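Local coordinates for tricorn protease (Thermoplasma acidophilum, PDB 1K32), which cleaves peptides as a hexameric serine protease, probably taking part in protein breakdown downstream of the proteasome, at residues L17-I28 / H251-S262; L149-I157 / R164-E172. One frame throughout, in Å; residues are numbered along the deposited sequence.

From the N terminus, the chain first lays down the strands of residues 17-28, which open a run of six antiparallel sheets, the blades of a six-bladed beta propeller. About midway comes interaction 2, a short local closure in which residues 164-172 turn back on 149-157 to begin the fourth blade. Residues 251-262 of the sixth blade then return to 17-28, so interaction 1 closes the ring and its long loop contains interaction 2. No strand is shared between the first and sixth blades; side chains, water and a few backbone atoms join them. The centres lie about 20 Å apart, yet they touch: H251 N and E172 OE1 are 2.9 Å apart, a probable hydrogen bond.

Interaction 1: residues L17-I28 / H251-S262; sequences LLNPDIHGDRII and HLNTDGRRILFS
D255 reaches across to the turn at G24 with a carboxylate that is gripped at both oxygens. OD2 accepts from R257 N, an Asx turn, and from R258 N one residue further, an Asx motif, while OD1 takes G24 N at 3.0 Å on its anti lone pair. CG sits between the backbone N and the carbonyl carbon (chi1 59°), which lets OD2 turn back to its own loop while OD1 points across to G24. Beside it R258 NH2 makes a long salt bridge, 4.0 Å, to D25 OD1, and its NH1 pairs with E278. The apolar middle belongs to L260, whose CB meets I22 CG2 at 3.7 Å and whose CD1 meets I27 CD1 at 3.6 Å. At the other end N19 CB stands over the H251 ring, 3.5 Å from its centroid, a CH-pi contact. Water 1 joins H251 NE2 (2.7 Å) to N19 O. Water 2 links D21 OD2 to T254 O, while D21 OD1 takes F60 N. The strands 18-23 and 251-254 run nearly parallel, 11° apart, as first strands of adjoining propeller blades; H251 and N253 touch strand 54-60 of the second blade, and T254 and I259 pack on strand 207-212 of the fifth.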
loop_
_atom_site.group_PDB
_atom_site.type_symbol
_atom_site.label_atom_id
_atom_site.label_comp_id
_atom_site.label_asym_id
_atom_site.label_seq_id
_atom_site.Cartn_x
_atom_site.Cartn_y
_atom_site.Cartn_z
ATOM N N LEU A 17 59.711 -6.543 -35.380
ATOM C CA LEU A 17 59.776 -5.263 -36.082
ATOM C C LEU A 17 58.906 -5.311 -37.332
ATOM O O LEU A 17 58.927 -6.302 -38.061
ATOM C CB LEU A 17 61.229 -4.949 -36.450
ATOM C CG LEU A 17 62.250 -5.067 -35.307
ATOM C CD1 LEU A 17 63.587 -4.522 -35.777
ATOM C CD2 LEU A 17 61.769 -4.296 -34.066
ATOM N N LEU A 18 58.160 -4.241 -37.596
ATOM C CA LEU A 18 57.275 -4.244 -38.755
ATOM C C LEU A 18 57.088 -2.919 -39.481
ATOM O O LEU A 18 57.516 -1.857 -39.024
ATOM C CB LEU A 18 55.883 -4.723 -38.324
ATOM C CG LEU A 18 55.793 -5.823 -37.272
ATOM C CD1 LEU A 18 54.866 -5.359 -36.159
ATOM C CD2 LEU A 18 55.300 -7.112 -37.899
ATOM N N ASN A 19 56.433 -3.027 -40.630
ATOM C CA ASN A 19 56.048 -1.902 -41.475
ATOM C C ASN A 19 57.005 -0.715 -41.474
ATOM O O ASN A 19 56.760 0.299 -40.841
ATOM C CB ASN A 19 54.636 -1.476 -41.063
ATOM C CG ASN A 19 53.638 -2.641 -41.139
ATOM O OD1 ASN A 19 52.516 -2.560 -40.642
ATOM N ND2 ASN A 19 54.054 -3.725 -41.774
ATOM N N PRO A 20 58.097 -0.825 -42.226
ATOM C CA PRO A 20 59.080 0.251 -42.279
ATOM C C PRO A 20 58.951 1.166 -43.492
ATOM O O PRO A 20 58.270 0.849 -44.458
ATOM C CB PRO A 20 60.376 -0.527 -42.318
ATOM C CG PRO A 20 60.010 -1.603 -43.345
ATOM C CD PRO A 20 58.615 -2.032 -42.904
ATOM N N ASP A 21 59.634 2.299 -43.420
ATOM C CA ASP A 21 59.687 3.260 -44.513
ATOM C C ASP A 21 61.145 3.690 -44.453
ATOM O O ASP A 21 61.812 3.482 -43.445
ATOM C CB ASP A 21 58.764 4.459 -44.273
ATOM C CG ASP A 21 58.626 5.358 -45.517
ATOM O OD1 ASP A 21 57.939 6.403 -45.432
ATOM O OD2 ASP A 21 59.199 5.019 -46.581
ATOM N N ILE A 22 61.657 4.278 -45.518
ATOM C CA ILE A 22 63.053 4.665 -45.506
ATOM C C ILE A 22 63.274 5.981 -46.218
ATOM O O ILE A 22 62.572 6.301 -47.167
ATOM C CB ILE A 22 63.921 3.580 -46.176
ATOM C CG1 ILE A 22 65.394 3.996 -46.152
ATOM C CG2 ILE A 22 63.444 3.353 -47.604
ATOM C CD1 ILE A 22 66.347 2.910 -46.592
ATOM N N HIS A 23 64.247 6.742 -45.728
ATOM C CA HIS A 23 64.621 8.024 -46.323
ATOM C C HIS A 23 66.107 8.204 -46.064
ATOM O O HIS A 23 66.521 8.475 -44.940
ATOM C CB HIS A 23 63.851 9.187 -45.701
ATOM C CG HIS A 23 64.058 10.487 -46.415
ATOM N ND1 HIS A 23 63.374 10.823 -47.563
ATOM C CD2 HIS A 23 64.919 11.507 -46.180
ATOM C CE1 HIS A 23 63.804 11.991 -48.005
ATOM N NE2 HIS A 23 64.742 12.427 -47.183
ATOM N N GLY A 24 66.906 8.037 -47.111
ATOM C CA GLY A 24 68.347 8.167 -46.971
ATOM C C GLY A 24 68.908 7.096 -46.052
ATOM O O GLY A 24 68.809 5.902 -46.334
ATOM N N ASP A 25 69.508 7.528 -44.950
ATOM C CA ASP A 25 70.077 6.604 -43.979
ATOM C C ASP A 25 69.163 6.436 -42.782
ATOM O O ASP A 25 69.572 5.871 -41.764
ATOM C CB ASP A 25 71.433 7.105 -43.485
ATOM C CG ASP A 25 72.507 6.992 -44.534
ATOM O OD1 ASP A 25 72.636 5.889 -45.107
ATOM O OD2 ASP A 25 73.216 7.994 -44.781
ATOM N N ARG A 26 67.936 6.934 -42.896
ATOM C CA ARG A 26 66.997 6.823 -41.790
ATOM C C ARG A 26 65.884 5.860 -42.143
ATOM O O ARG A 26 65.340 5.892 -43.241
ATOM C CB ARG A 26 66.389 8.188 -41.429
ATOM C CG ARG A 26 67.410 9.289 -41.186
ATOM C CD ARG A 26 66.918 10.314 -40.167
ATOM N NE ARG A 26 65.615 10.904 -40.488
ATOM C CZ ARG A 26 65.360 11.639 -41.567
ATOM N NH1 ARG A 26 64.148 12.131 -41.756
ATOM N NH2 ARG A 26 66.307 11.870 -42.466
ATOM N N ILE A 27 65.565 4.992 -41.194
ATOM C CA ILE A 27 64.510 4.011 -41.363
ATOM C C ILE A 27 63.585 4.080 -40.174
ATOM O O ILE A 27 64.045 4.044 -39.039
ATOM C CB ILE A 27 65.081 2.597 -41.430
ATOM C CG1 ILE A 27 65.722 2.371 -42.796
ATOM C CG2 ILE A 27 64.003 1.587 -41.132
ATOM C CD1 ILE A 27 66.473 1.067 -42.899
ATOM N N ILE A 28 62.288 4.211 -40.431
ATOM C CA ILE A 28 61.309 4.233 -39.353
ATOM C C ILE A 28 60.544 2.917 -39.436
ATOM O O ILE A 28 60.424 2.319 -40.510
ATOM C CB ILE A 28 60.334 5.448 -39.451
ATOM C CG1 ILE A 28 59.665 5.521 -40.824
ATOM C CG2 ILE A 28 61.098 6.719 -39.145
ATOM C CD1 ILE A 28 58.664 6.699 -40.965
ATOM N N HIS A 251 55.020 -4.966 -46.818
ATOM C CA HIS A 251 55.150 -3.529 -46.688
ATOM C C HIS A 251 56.358 -2.879 -47.360
ATOM O O HIS A 251 57.200 -2.325 -46.671
ATOM C CB HIS A 251 55.183 -3.240 -45.180
ATOM C CG HIS A 251 54.732 -1.865 -44.795
ATOM N ND1 HIS A 251 53.402 -1.523 -44.680
ATOM C CD2 HIS A 251 55.437 -0.769 -44.427
ATOM C CE1 HIS A 251 53.307 -0.277 -44.250
ATOM N NE2 HIS A 251 54.527 0.203 -44.089
ATOM N N LEU A 252 56.463 -2.948 -48.684
ATOM C CA LEU A 252 57.580 -2.290 -49.373
ATOM C C LEU A 252 57.421 -0.766 -49.300
ATOM O O LEU A 252 56.314 -0.247 -49.372
ATOM C CB LEU A 252 57.617 -2.655 -50.862
ATOM C CG LEU A 252 57.771 -4.102 -51.304
ATOM C CD1 LEU A 252 57.998 -4.105 -52.801
ATOM C CD2 LEU A 252 58.940 -4.765 -50.579
ATOM N N ASN A 253 58.532 -0.059 -49.160
ATOM C CA ASN A 253 58.515 1.397 -49.132
ATOM C C ASN A 253 59.851 1.843 -49.704
ATOM O O ASN A 253 60.833 1.093 -49.634
ATOM C CB ASN A 253 58.300 1.921 -47.707
ATOM C CG ASN A 253 56.842 2.289 -47.438
ATOM O OD1 ASN A 253 56.330 2.085 -46.342
ATOM N ND2 ASN A 253 56.176 2.844 -48.443
ATOM N N THR A 254 59.887 3.041 -50.282
ATOM C CA THR A 254 61.114 3.529 -50.890
ATOM C C THR A 254 61.339 5.037 -50.801
ATOM O O THR A 254 60.403 5.815 -50.633
ATOM C CB THR A 254 61.158 3.135 -52.380
ATOM O OG1 THR A 254 62.424 3.491 -52.938
ATOM C CG2 THR A 254 60.061 3.859 -53.145
ATOM N N ASP A 255 62.601 5.432 -50.914
ATOM C CA ASP A 255 62.973 6.834 -50.900
ATOM C C ASP A 255 63.393 7.202 -52.321
ATOM O O ASP A 255 63.958 8.269 -52.559
ATOM C CB ASP A 255 64.130 7.076 -49.926
ATOM C CG ASP A 255 65.368 6.268 -50.264
ATOM O OD1 ASP A 255 66.359 6.380 -49.512
ATOM O OD2 ASP A 255 65.362 5.524 -51.271
ATOM N N GLY A 256 63.101 6.302 -53.259
ATOM C CA GLY A 256 63.440 6.527 -54.649
ATOM C C GLY A 256 64.735 5.852 -55.052
ATOM O O GLY A 256 65.041 5.729 -56.237
ATOM N N ARG A 257 65.504 5.400 -54.071
ATOM C CA ARG A 257 66.763 4.748 -54.376
ATOM C C ARG A 257 66.779 3.314 -53.858
ATOM O O ARG A 257 67.058 2.385 -54.606
ATOM C CB ARG A 257 67.920 5.554 -53.773
ATOM N N ARG A 258 66.472 3.142 -52.578
ATOM C CA ARG A 258 66.447 1.820 -51.966
ATOM C C ARG A 258 65.039 1.413 -51.513
ATOM O O ARG A 258 64.168 2.259 -51.304
ATOM C CB ARG A 258 67.395 1.792 -50.770
ATOM C CG ARG A 258 68.805 2.194 -51.125
ATOM C CD ARG A 258 69.470 2.849 -49.939
ATOM N NE ARG A 258 70.179 1.899 -49.101
ATOM C CZ ARG A 258 70.677 2.199 -47.910
ATOM N NH1 ARG A 258 71.323 1.278 -47.210
ATOM N NH2 ARG A 258 70.508 3.413 -47.412
ATOM N N ILE A 259 64.825 0.108 -51.364
ATOM C CA ILE A 259 63.530 -0.403 -50.926
ATOM C C ILE A 259 63.655 -1.089 -49.575
ATOM O O ILE A 259 64.518 -1.935 -49.369
ATOM C CB ILE A 259 62.927 -1.404 -51.935
ATOM C CG1 ILE A 259 62.636 -0.700 -53.262
ATOM C CG2 ILE A 259 61.627 -1.986 -51.378
ATOM C CD1 ILE A 259 62.104 -1.613 -54.316
ATOM N N LEU A 260 62.778 -0.703 -48.659
ATOM C CA LEU A 260 62.754 -1.247 -47.314
ATOM C C LEU A 260 61.509 -2.123 -47.144
ATOM O O LEU A 260 60.462 -1.835 -47.719
ATOM C CB LEU A 260 62.708 -0.088 -46.325
ATOM C CG LEU A 260 62.802 -0.421 -44.846
ATOM C CD1 LEU A 260 64.112 -1.087 -44.552
ATOM C CD2 LEU A 260 62.668 0.865 -44.049
ATOM N N PHE A 261 61.619 -3.188 -46.352
ATOM C CA PHE A 261 60.481 -4.074 -46.131
ATOM C C PHE A 261 60.638 -4.895 -44.845
ATOM O O PHE A 261 61.707 -4.948 -44.254
ATOM C CB PHE A 261 60.276 -4.995 -47.356
ATOM C CG PHE A 261 61.357 -6.039 -47.543
ATOM C CD1 PHE A 261 61.260 -7.288 -46.925
ATOM C CD2 PHE A 261 62.478 -5.768 -48.332
ATOM C CE1 PHE A 261 62.272 -8.258 -47.093
ATOM C CE2 PHE A 261 63.489 -6.721 -48.507
ATOM C CZ PHE A 261 63.389 -7.966 -47.889
ATOM N N SER A 262 59.554 -5.502 -44.390
ATOM C CA SER A 262 59.611 -6.305 -43.180
ATOM C C SER A 262 59.388 -7.773 -43.530
ATOM O O SER A 262 58.706 -8.086 -44.504
ATOM C CB SER A 262 58.557 -5.832 -42.170
ATOM O OG SER A 262 57.265 -5.802 -42.756
HETATM O O HOH W 1 55.582 2.310 -42.673
HETATM O O HOH W 2 58.461 6.314 -48.905
#

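Interaction 2: residues L149-I157 / R164-E172; sequences LNLGPATHI and RVIGRNTFE
R164 lays its CD against L151 CD1, at 3.8 Å, and L151 CD2 lies over one face of its guanidinium, whose NH2 forms a salt bridge with E190 of the neighbouring strand. V165 offers its carbonyl O to I157 CA, a CA-H...O contact of 3.2 Å. I166 follows with both branches in use: CD1 meets L151 CB, and CG2, anti to the backbone N, reaches A154 CB at 3.7 Å. G167 is where the pairing slips. Its N bonds straight to H156 O (2.8 Å, 174°), but its O accepts twice, from T155 N at 2.9 Å and from H156 N at 3.3 Å. Two residues facing one make a classic beta bulge, set at the start of the hairpin 156-168 that begins the fourth propeller blade. R168 extends along P153, and its NE donates to water 3, which donates to L151 O and P153 O; its NH1 goes on to Y1009 O, and its guanidinium makes a cation-pi contact with W188. N169 ND2 bonds Y936 OH in the S41 peptidase part. T170 OG1 shares a nearly straight (164°) hydrogen bond of 2.7 Å with H156 ND1 at the ring edge, where either could donate, and also packs on T155 CB. A phenylalanine in place of H156 would probably leave T170 OG1 without this partner and its rotation less fixed. F171 brings CD2 to 3.7 Å from T155 OG1, obliquely.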
loop_
_atom_site.group_PDB
_atom_site.type_symbol
_atom_site.label_atom_id
_atom_site.label_comp_id
_atom_site.label_asym_id
_atom_site.label_seq_id
_atom_site.Cartn_x
_atom_site.Cartn_y
_atom_site.Cartn_z
ATOM N N LEU A 149 40.261 13.439 -55.524
ATOM C CA LEU A 149 40.941 13.323 -56.807
ATOM C C LEU A 149 40.006 12.693 -57.814
ATOM O O LEU A 149 40.244 12.758 -59.009
ATOM C CB LEU A 149 42.218 12.492 -56.664
ATOM C CG LEU A 149 43.214 13.011 -55.616
ATOM C CD1 LEU A 149 44.551 12.328 -55.836
ATOM C CD2 LEU A 149 43.371 14.538 -55.720
ATOM N N ASN A 150 38.938 12.076 -57.314
ATOM C CA ASN A 150 37.922 11.441 -58.149
ATOM C C ASN A 150 38.450 10.392 -59.101
ATOM O O ASN A 150 38.064 10.366 -60.270
ATOM C CB ASN A 150 37.184 12.511 -58.946
ATOM C CG ASN A 150 36.434 13.459 -58.055
ATOM O OD1 ASN A 150 36.436 14.662 -58.274
ATOM N ND2 ASN A 150 35.787 12.916 -57.036
ATOM N N LEU A 151 39.329 9.531 -58.606
ATOM C CA LEU A 151 39.902 8.477 -59.429
ATOM C C LEU A 151 39.334 7.118 -59.024
ATOM O O LEU A 151 39.825 6.069 -59.456
ATOM C CB LEU A 151 41.426 8.495 -59.285
ATOM C CG LEU A 151 42.113 9.756 -59.824
ATOM C CD1 LEU A 151 43.506 9.924 -59.223
ATOM C CD2 LEU A 151 42.183 9.671 -61.339
ATOM N N GLY A 152 38.287 7.149 -58.203
ATOM C CA GLY A 152 37.654 5.928 -57.730
ATOM C C GLY A 152 38.387 5.348 -56.531
ATOM O O GLY A 152 39.353 5.946 -56.060
ATOM N N PRO A 153 37.954 4.184 -56.009
ATOM C CA PRO A 153 38.634 3.582 -54.853
ATOM C C PRO A 153 40.072 3.215 -55.180
ATOM O O PRO A 153 40.372 2.746 -56.274
ATOM C CB PRO A 153 37.782 2.352 -54.540
ATOM C CG PRO A 153 37.177 1.999 -55.871
ATOM C CD PRO A 153 36.813 3.360 -56.443
ATOM N N ALA A 154 40.967 3.454 -54.233
ATOM C CA ALA A 154 42.372 3.128 -54.433
ATOM C C ALA A 154 43.074 3.006 -53.098
ATOM O O ALA A 154 42.620 3.545 -52.076
ATOM C CB ALA A 154 43.054 4.190 -55.293
ATOM N N THR A 155 44.184 2.286 -53.113
ATOM C CA THR A 155 44.973 2.066 -51.916
ATOM C C THR A 155 46.257 2.880 -52.011
ATOM O O THR A 155 46.667 3.529 -51.055
ATOM C CB THR A 155 45.330 0.569 -51.770
ATOM O OG1 THR A 155 44.130 -0.210 -51.747
ATOM C CG2 THR A 155 46.111 0.333 -50.493
ATOM N N HIS A 156 46.899 2.821 -53.172
ATOM C CA HIS A 156 48.135 3.551 -53.394
ATOM C C HIS A 156 48.097 4.405 -54.658
ATOM O O HIS A 156 47.444 4.060 -55.646
ATOM C CB HIS A 156 49.325 2.596 -53.533
ATOM C CG HIS A 156 49.560 1.717 -52.347
ATOM N ND1 HIS A 156 48.935 0.498 -52.185
ATOM C CD2 HIS A 156 50.377 1.864 -51.276
ATOM C CE1 HIS A 156 49.360 -0.068 -51.070
ATOM N NE2 HIS A 156 50.235 0.740 -50.499
ATOM N N ILE A 157 48.799 5.531 -54.612
ATOM C CA ILE A 157 48.918 6.382 -55.776
ATOM C C ILE A 157 50.366 6.839 -55.839
ATOM O O ILE A 157 50.912 7.346 -54.862
ATOM C CB ILE A 157 47.990 7.630 -55.744
ATOM C CG1 ILE A 157 48.227 8.449 -57.016
ATOM C CG2 ILE A 157 48.273 8.495 -54.513
ATOM C CD1 ILE A 157 47.102 9.391 -57.366
ATOM N N ARG A 164 49.886 9.664 -63.132
ATOM C CA ARG A 164 49.453 8.983 -61.923
ATOM C C ARG A 164 49.426 7.464 -62.076
ATOM O O ARG A 164 48.957 6.943 -63.086
ATOM C CB ARG A 164 48.058 9.475 -61.527
ATOM C CG ARG A 164 47.905 11.007 -61.515
ATOM C CD ARG A 164 46.635 11.434 -60.783
ATOM N NE ARG A 164 45.815 12.392 -61.523
ATOM C CZ ARG A 164 45.412 12.213 -62.773
ATOM N NH1 ARG A 164 44.663 13.120 -63.376
ATOM N NH2 ARG A 164 45.779 11.126 -63.430
ATOM N N VAL A 165 49.943 6.768 -61.067
ATOM C CA VAL A 165 49.952 5.303 -61.046
ATOM C C VAL A 165 49.013 4.923 -59.901
ATOM O O VAL A 165 49.182 5.371 -58.766
ATOM C CB VAL A 165 51.355 4.723 -60.770
ATOM C CG1 VAL A 165 51.304 3.197 -60.874
ATOM C CG2 VAL A 165 52.358 5.274 -61.770
ATOM N N ILE A 166 48.017 4.104 -60.202
ATOM C CA ILE A 166 47.048 3.747 -59.188
ATOM C C ILE A 166 47.031 2.282 -58.815
ATOM O O ILE A 166 46.932 1.400 -59.663
ATOM C CB ILE A 166 45.645 4.210 -59.626
ATOM C CG1 ILE A 166 45.640 5.749 -59.691
ATOM C CG2 ILE A 166 44.576 3.671 -58.679
ATOM C CD1 ILE A 166 44.416 6.362 -60.306
ATOM N N GLY A 167 47.164 2.045 -57.516
ATOM C CA GLY A 167 47.126 0.697 -57.000
ATOM C C GLY A 167 45.746 0.480 -56.404
ATOM O O GLY A 167 45.303 1.243 -55.529
ATOM N N ARG A 168 45.057 -0.539 -56.902
ATOM C CA ARG A 168 43.728 -0.885 -56.427
ATOM C C ARG A 168 43.812 -2.150 -55.591
ATOM O O ARG A 168 44.373 -3.139 -56.045
ATOM C CB ARG A 168 42.785 -1.131 -57.603
ATOM C CG ARG A 168 42.349 0.133 -58.313
ATOM C CD ARG A 168 41.450 -0.178 -59.491
ATOM N NE ARG A 168 40.706 1.009 -59.888
ATOM C CZ ARG A 168 39.731 1.036 -60.794
ATOM N NH1 ARG A 168 39.119 2.193 -61.047
ATOM N NH2 ARG A 168 39.374 -0.073 -61.455
ATOM N N ASN A 169 43.257 -2.100 -54.380
ATOM C CA ASN A 169 43.246 -3.239 -53.457
ATOM C C ASN A 169 44.645 -3.753 -53.171
ATOM O O ASN A 169 44.833 -4.928 -52.849
ATOM C CB ASN A 169 42.409 -4.377 -54.048
ATOM C CG ASN A 169 41.079 -3.898 -54.559
ATOM O OD1 ASN A 169 40.730 -4.123 -55.712
ATOM N ND2 ASN A 169 40.328 -3.233 -53.706
ATOM N N THR A 170 45.620 -2.859 -53.258
ATOM C CA THR A 170 47.015 -3.220 -53.079
ATOM C C THR A 170 47.612 -3.302 -51.660
ATOM O O THR A 170 48.834 -3.222 -51.490
ATOM C CB THR A 170 47.885 -2.307 -53.971
ATOM O OG1 THR A 170 47.393 -0.961 -53.902
ATOM C CG2 THR A 170 47.829 -2.777 -55.417
ATOM N N PHE A 171 46.767 -3.476 -50.646
ATOM C CA PHE A 171 47.275 -3.630 -49.279
ATOM C C PHE A 171 47.655 -5.112 -49.110
ATOM O O PHE A 171 47.271 -5.936 -49.933
ATOM C CB PHE A 171 46.201 -3.211 -48.256
ATOM C CG PHE A 171 44.824 -3.697 -48.583
ATOM C CD1 PHE A 171 44.454 -5.023 -48.330
ATOM C CD2 PHE A 171 43.906 -2.843 -49.202
ATOM C CE1 PHE A 171 43.189 -5.497 -48.692
ATOM C CE2 PHE A 171 42.625 -3.310 -49.576
ATOM C CZ PHE A 171 42.268 -4.638 -49.321
ATOM N N GLU A 172 48.415 -5.457 -48.075
ATOM C CA GLU A 172 48.808 -6.859 -47.881
ATOM C C GLU A 172 47.618 -7.744 -47.481
ATOM O O GLU A 172 46.661 -7.272 -46.860
ATOM C CB GLU A 172 49.895 -6.979 -46.800
ATOM C CG GLU A 172 51.204 -6.208 -47.079
ATOM C CD GLU A 172 52.047 -6.785 -48.224
ATOM O OE1 GLU A 172 53.007 -6.107 -48.629
ATOM O OE2 GLU A 172 51.770 -7.902 -48.719
HETATM O O HOH W 3 40.438 3.503 -58.766
#